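Local structure of NEQ011 (Nanoarchaeum equitans Kin4-M, 6GQ8) at residues H10-E15 with L91-Y96; P39-Q44 with S95-H100. The protein probably reduces superoxide anion at a mononuclear iron(III)-binding centre, as expected of a neelaredoxin-type superoxide reductase. One frame throughout, in Å; residues are numbered along the deposited sequence.

Interaction 1: H10-E15 with L91-Y96; sequences HSPIIE and LIAISY. With FE (Fe (III) ion), chain E.
P12 and I14 meet L91, A93 and S95 in the interior of an immunoglobulin-like β sandwich, where strand 12-19 of one sheet lies across strand 89-97 of the other. The axes of 12-15 and 91-96 come within 7.4 Å and run roughly antiparallel, at 149°. P12 and I14 on one strand and L91, A93 and S95 on the other are the alternate residues turned toward each other. A93 sits between the first two, its methyl short enough to leave room for both: P12 CG rests on A93 CB at 3.8 Å, and I14 CD1 reaches the same CB at 3.7 Å. I14 has CG1 beside the backbone N (chi1 -55°) and an extended end, which lays the CG1-CD1 arm over A93 and leaves CG2 for a looser touch on L91 CD1, 4.3 Å away. At the other end, S95 OG packs 3.4 Å from P12 CD and donates a weak hydrogen bond to H10 O at 3.2 Å, a small polar group well matched to a buried carbonyl. From the same residue the H10 ring leads off to the iron, which NE2 binds at 2.2 Å; ND1 is hydrogen-bonded to N7 OD1, and W103 stacks on the ring. Strand 22-29 pairs with I13 and E15 and sends I27 and V29 against P12, while strands 43-52 and 101-108 flank 91-96 through backbone bonds of I92 to Y49 and A93 to T105.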
loop_
_atom_site.group_PDB
_atom_site.type_symbol
_atom_site.label_atom_id
_atom_site.label_comp_id
_atom_site.label_asym_id
_atom_site.label_seq_id
_atom_site.Cartn_x
_atom_site.Cartn_y
_atom_site.Cartn_z
ATOM N N HIS A 10 -7.123 13.016 15.614
ATOM C CA HIS A 10 -6.873 12.692 14.217
ATOM C C HIS A 10 -5.533 13.174 13.678
ATOM O O HIS A 10 -5.060 12.614 12.684
ATOM C CB HIS A 10 -7.982 13.275 13.327
ATOM C CG HIS A 10 -9.342 12.705 13.590
ATOM N ND1 HIS A 10 -10.276 13.344 14.376
ATOM C CD2 HIS A 10 -9.933 11.568 13.154
ATOM C CE1 HIS A 10 -11.380 12.619 14.424
ATOM N NE2 HIS A 10 -11.199 11.536 13.691
ATOM N N SER A 11 -4.913 14.180 14.286
ATOM C CA SER A 11 -3.681 14.736 13.733
ATOM C C SER A 11 -2.524 13.756 13.909
ATOM O O SER A 11 -2.297 13.264 15.019
ATOM C CB SER A 11 -3.341 16.070 14.395
ATOM O OG SER A 11 -4.264 17.076 14.018
ATOM N N PRO A 12 -1.777 13.441 12.845
ATOM C CA PRO A 12 -0.602 12.567 12.979
ATOM C C PRO A 12 0.577 13.332 13.561
ATOM O O PRO A 12 1.183 14.174 12.891
ATOM C CB PRO A 12 -0.339 12.120 11.535
ATOM C CG PRO A 12 -0.877 13.230 10.693
ATOM C CD PRO A 12 -2.051 13.806 11.444
ATOM N N ILE A 13 0.911 13.036 14.812
ATOM C CA ILE A 13 1.980 13.752 15.504
ATOM C C ILE A 13 3.324 13.171 15.085
ATOM O O ILE A 13 3.522 11.952 15.110
ATOM C CB ILE A 13 1.790 13.671 17.027
ATOM C CG1 ILE A 13 0.456 14.299 17.431
ATOM C CG2 ILE A 13 2.945 14.355 17.748
ATOM C CD1 ILE A 13 0.276 15.716 16.932
ATOM N N ILE A 14 4.257 14.046 14.717
ATOM C CA ILE A 14 5.578 13.647 14.241
ATOM C C ILE A 14 6.601 13.921 15.335
ATOM O O ILE A 14 6.634 15.021 15.899
ATOM C CB ILE A 14 5.956 14.393 12.949
ATOM C CG1 ILE A 14 4.889 14.188 11.872
ATOM C CG2 ILE A 14 7.318 13.941 12.449
ATOM C CD1 ILE A 14 5.017 15.140 10.706
ATOM N N GLU A 15 7.445 12.930 15.619
ATOM C CA GLU A 15 8.619 13.107 16.464
ATOM C C GLU A 15 9.861 12.656 15.710
ATOM O O GLU A 15 9.831 11.652 14.991
ATOM C CB GLU A 15 8.508 12.331 17.779
ATOM C CG GLU A 15 7.434 12.842 18.716
ATOM C CD GLU A 15 7.479 12.161 20.070
ATOM O OE1 GLU A 15 8.251 11.190 20.226
ATOM O OE2 GLU A 15 6.758 12.610 20.985
ATOM N N LEU A 91 9.101 17.606 7.287
ATOM C CA LEU A 91 8.405 16.338 7.145
ATOM C C LEU A 91 6.904 16.580 7.112
ATOM O O LEU A 91 6.381 17.463 7.797
ATOM C CB LEU A 91 8.762 15.393 8.293
ATOM C CG LEU A 91 10.199 14.869 8.294
ATOM C CD1 LEU A 91 10.456 14.013 9.519
ATOM C CD2 LEU A 91 10.454 14.068 7.030
ATOM N N ILE A 92 6.206 15.777 6.316
ATOM C CA ILE A 92 4.766 15.914 6.147
ATOM C C ILE A 92 4.135 14.551 6.380
ATOM O O ILE A 92 4.477 13.578 5.697
ATOM C CB ILE A 92 4.395 16.458 4.757
ATOM C CG1 ILE A 92 5.077 17.808 4.511
ATOM C CG2 ILE A 92 2.885 16.590 4.619
ATOM C CD1 ILE A 92 4.935 18.324 3.094
ATOM N N ALA A 93 3.231 14.476 7.352
ATOM C CA ALA A 93 2.498 13.255 7.647
ATOM C C ALA A 93 1.042 13.455 7.262
ATOM O O ALA A 93 0.437 14.473 7.613
ATOM C CB ALA A 93 2.611 12.880 9.126
ATOM N N ILE A 94 0.488 12.484 6.544
ATOM C CA ILE A 94 -0.909 12.490 6.132
ATOM C C ILE A 94 -1.528 11.198 6.632
ATOM O O ILE A 94 -1.043 10.109 6.310
ATOM C CB ILE A 94 -1.056 12.615 4.608
ATOM C CG1 ILE A 94 -0.462 13.938 4.117
ATOM C CG2 ILE A 94 -2.518 12.485 4.196
ATOM C CD1 ILE A 94 -0.644 14.174 2.631
ATOM N N SER A 95 -2.594 11.317 7.417
ATOM C CA SER A 95 -3.276 10.165 7.981
ATOM C C SER A 95 -4.733 10.171 7.542
ATOM O O SER A 95 -5.304 11.225 7.244
ATOM C CB SER A 95 -3.189 10.162 9.510
ATOM O OG SER A 95 -3.817 11.312 10.045
ATOM N N TYR A 96 -5.335 8.984 7.514
ATOM C CA TYR A 96 -6.695 8.814 7.022
ATOM C C TYR A 96 -7.541 8.105 8.065
ATOM O O TYR A 96 -7.158 7.042 8.564
ATOM C CB TYR A 96 -6.720 8.019 5.713
ATOM C CG TYR A 96 -8.116 7.666 5.239
ATOM C CD1 TYR A 96 -8.963 8.640 4.730
ATOM C CD2 TYR A 96 -8.577 6.359 5.285
ATOM C CE1 TYR A 96 -10.237 8.323 4.287
ATOM C CE2 TYR A 96 -9.850 6.033 4.847
ATOM C CZ TYR A 96 -10.676 7.021 4.350
ATOM O OH TYR A 96 -11.944 6.703 3.912
HETATM FE FE FE E . -12.275 9.599 13.350
#

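Interaction 2: P39-Q44 with S95-H100; sequences PSHHIQ and SYCTLH. With FE (Fe (III) ion), chain E.
Two extended first torsions bring H41 and C97 to the same iron: chi1 of -173° swings the H41 imidazole out beside its own carbonyl, and chi1 of 169° does the same for the C97 sulfur. The iron is bound by H41 NE2 at 2.3 Å, by C97 SG at 2.5 Å and, from the following turn, by H100 ND1 at 2.2 Å; H10 and H35 complete the four-histidine, one-cysteine site of the superoxide reductases. SG lies at the edge of the H41 ring, in its plane, and also accepts the N-H of L99 and, weakly, that of H100, which, with the iron bond, limits how far the sulfur can move. L99 covers one face of H41 in a CH-pi contact, CD1 standing 3.8 Å from the ring centroid. T98 grips H42 by both branches. OG1 accepts H42 N at 3.1 Å and donates to a water that in turn donates to P39 O, while CG2 lies over a face of the H42 imidazole, 3.4 Å from NE2, and E38 O is hydrogen-bonded to ND1; T98 N donates to H42 O at 3.1 Å. A valine in place of T98 would probably leave H42 N without its hydroxyl mate and break the water link to P39. Q44 N donates almost straight to Y96 O at 2.9 Å, and I43 faces C97 as an antiparallel non-hydrogen-bonded pair, CD1 against the cysteine CB. Y96 OH is hydrogen-bonded to H59 N of a second subunit. Strand 89-97 lies between strands 43-52 and 101-108, and 58-65 pairs with 43-52 on its other side.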
loop_
_atom_site.group_PDB
_atom_site.type_symbol
_atom_site.label_atom_id
_atom_site.label_comp_id
_atom_site.label_asym_id
_atom_site.label_seq_id
_atom_site.Cartn_x
_atom_site.Cartn_y
_atom_site.Cartn_z
ATOM N N PRO A 39 -14.069 -1.654 13.458
ATOM C CA PRO A 39 -14.187 -1.989 12.029
ATOM C C PRO A 39 -14.722 -0.850 11.177
ATOM O O PRO A 39 -14.209 -0.616 10.074
ATOM C CB PRO A 39 -15.137 -3.194 12.038
ATOM C CG PRO A 39 -14.898 -3.835 13.367
ATOM C CD PRO A 39 -14.660 -2.696 14.321
ATOM N N SER A 40 -15.715 -0.111 11.671
ATOM C CA SER A 40 -16.333 0.969 10.913
ATOM C C SER A 40 -15.781 2.346 11.269
ATOM O O SER A 40 -16.321 3.354 10.801
ATOM C CB SER A 40 -17.851 0.949 11.096
ATOM O OG SER A 40 -18.398 -0.258 10.596
ATOM N N HIS A 41 -14.726 2.416 12.083
ATOM C CA HIS A 41 -14.144 3.705 12.456
ATOM C C HIS A 41 -12.739 3.453 12.984
ATOM O O HIS A 41 -12.584 2.968 14.109
ATOM C CB HIS A 41 -15.002 4.414 13.499
ATOM C CG HIS A 41 -14.554 5.811 13.796
ATOM N ND1 HIS A 41 -14.967 6.508 14.911
ATOM C CD2 HIS A 41 -13.735 6.646 13.114
ATOM C CE1 HIS A 41 -14.415 7.708 14.908
ATOM N NE2 HIS A 41 -13.664 7.818 13.827
ATOM N N HIS A 42 -11.725 3.791 12.186
ATOM C CA HIS A 42 -10.347 3.553 12.594
ATOM C C HIS A 42 -9.405 4.388 11.741
ATOM O O HIS A 42 -9.767 4.868 10.664
ATOM C CB HIS A 42 -9.977 2.068 12.488
ATOM C CG HIS A 42 -10.189 1.484 11.124
ATOM N ND1 HIS A 42 -11.259 0.672 10.817
ATOM C CD2 HIS A 42 -9.467 1.599 9.983
ATOM C CE1 HIS A 42 -11.186 0.308 9.550
ATOM N NE2 HIS A 42 -10.106 0.856 9.020
ATOM N N ILE A 43 -8.186 4.552 12.246
ATOM C CA ILE A 43 -7.115 5.172 11.477
ATOM C C ILE A 43 -6.504 4.085 10.604
ATOM O O ILE A 43 -5.963 3.098 11.112
ATOM C CB ILE A 43 -6.058 5.804 12.394
ATOM C CG1 ILE A 43 -6.705 6.778 13.386
ATOM C CG2 ILE A 43 -4.993 6.510 11.560
ATOM C CD1 ILE A 43 -7.404 7.954 12.745
ATOM N N GLN A 44 -6.600 4.258 9.289
ATOM C CA GLN A 44 -6.241 3.191 8.364
ATOM C C GLN A 44 -4.779 3.240 7.941
ATOM O O GLN A 44 -4.132 2.192 7.846
ATOM C CB GLN A 44 -7.143 3.247 7.129
ATOM C CG GLN A 44 -7.177 1.960 6.323
ATOM C CD GLN A 44 -8.247 1.984 5.245
ATOM O OE1 GLN A 44 -8.055 2.567 4.177
ATOM N NE2 GLN A 44 -9.389 1.361 5.527
ATOM N N SER A 95 -2.594 11.317 7.417
ATOM C CA SER A 95 -3.276 10.165 7.981
ATOM C C SER A 95 -4.733 10.171 7.542
ATOM O O SER A 95 -5.304 11.225 7.244
ATOM C CB SER A 95 -3.189 10.162 9.510
ATOM O OG SER A 95 -3.817 11.312 10.045
ATOM N N TYR A 96 -5.335 8.984 7.514
ATOM C CA TYR A 96 -6.695 8.814 7.022
ATOM C C TYR A 96 -7.541 8.105 8.065
ATOM O O TYR A 96 -7.158 7.042 8.564
ATOM C CB TYR A 96 -6.720 8.019 5.713
ATOM C CG TYR A 96 -8.116 7.666 5.239
ATOM C CD1 TYR A 96 -8.963 8.640 4.730
ATOM C CD2 TYR A 96 -8.577 6.359 5.285
ATOM C CE1 TYR A 96 -10.237 8.323 4.287
ATOM C CE2 TYR A 96 -9.850 6.033 4.847
ATOM C CZ TYR A 96 -10.676 7.021 4.350
ATOM O OH TYR A 96 -11.944 6.703 3.912
ATOM N N CYS A 97 -8.682 8.702 8.393
ATOM C CA CYS A 97 -9.694 8.083 9.233
ATOM C C CYS A 97 -10.884 7.700 8.365
ATOM O O CYS A 97 -11.286 8.463 7.481
ATOM C CB CYS A 97 -10.138 9.027 10.354
ATOM S SG CYS A 97 -11.603 8.475 11.251
ATOM N N THR A 98 -11.429 6.506 8.602
ATOM C CA THR A 98 -12.484 5.981 7.742
ATOM C C THR A 98 -13.780 6.777 7.826
ATOM O O THR A 98 -14.664 6.571 6.987
ATOM C CB THR A 98 -12.760 4.514 8.076
ATOM O OG1 THR A 98 -13.094 4.392 9.463
ATOM C CG2 THR A 98 -11.536 3.662 7.772
ATOM N N LEU A 99 -13.924 7.667 8.806
ATOM C CA LEU A 99 -15.111 8.501 8.916
ATOM C C LEU A 99 -14.838 9.990 8.785
ATOM O O LEU A 99 -15.713 10.719 8.314
ATOM C CB LEU A 99 -15.820 8.256 10.260
ATOM C CG LEU A 99 -16.498 6.903 10.468
ATOM C CD1 LEU A 99 -17.275 6.896 11.778
ATOM C CD2 LEU A 99 -17.416 6.574 9.304
ATOM N N HIS A 100 -13.653 10.464 9.175
ATOM C CA HIS A 100 -13.395 11.897 9.266
ATOM C C HIS A 100 -12.304 12.366 8.308
ATOM O O HIS A 100 -11.698 13.420 8.531
ATOM C CB HIS A 100 -13.065 12.275 10.708
ATOM C CG HIS A 100 -14.126 11.868 11.682
ATOM N ND1 HIS A 100 -13.976 10.807 12.549
ATOM C CD2 HIS A 100 -15.372 12.355 11.896
ATOM C CE1 HIS A 100 -15.074 10.673 13.271
ATOM N NE2 HIS A 100 -15.938 11.599 12.894
HETATM FE FE FE E . -12.275 9.599 13.350
HETATM O O HOH W 1 -13.999 1.616 8.880
#

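Both interactions draw on strand 89-97 and share S95 and Y96, yet they use it differently. Interaction 1 lies near the centre of the chain and joins one sheet to the other by apolar side chains, with a single weak polar bond at its edge. Interaction 2, about 14 Å away between centres, runs within one sheet and off its end: backbone pairing of neighbouring strands gives way to loops, some of them partly exposed, rich in histidines and polar bonds. The two join at the iron, where H10 of 10-15 meets H41, C97 and H100, so that the loop leading into strand 12-19, the end of strand 89-97 and the loops beside it supply ligands to one metal.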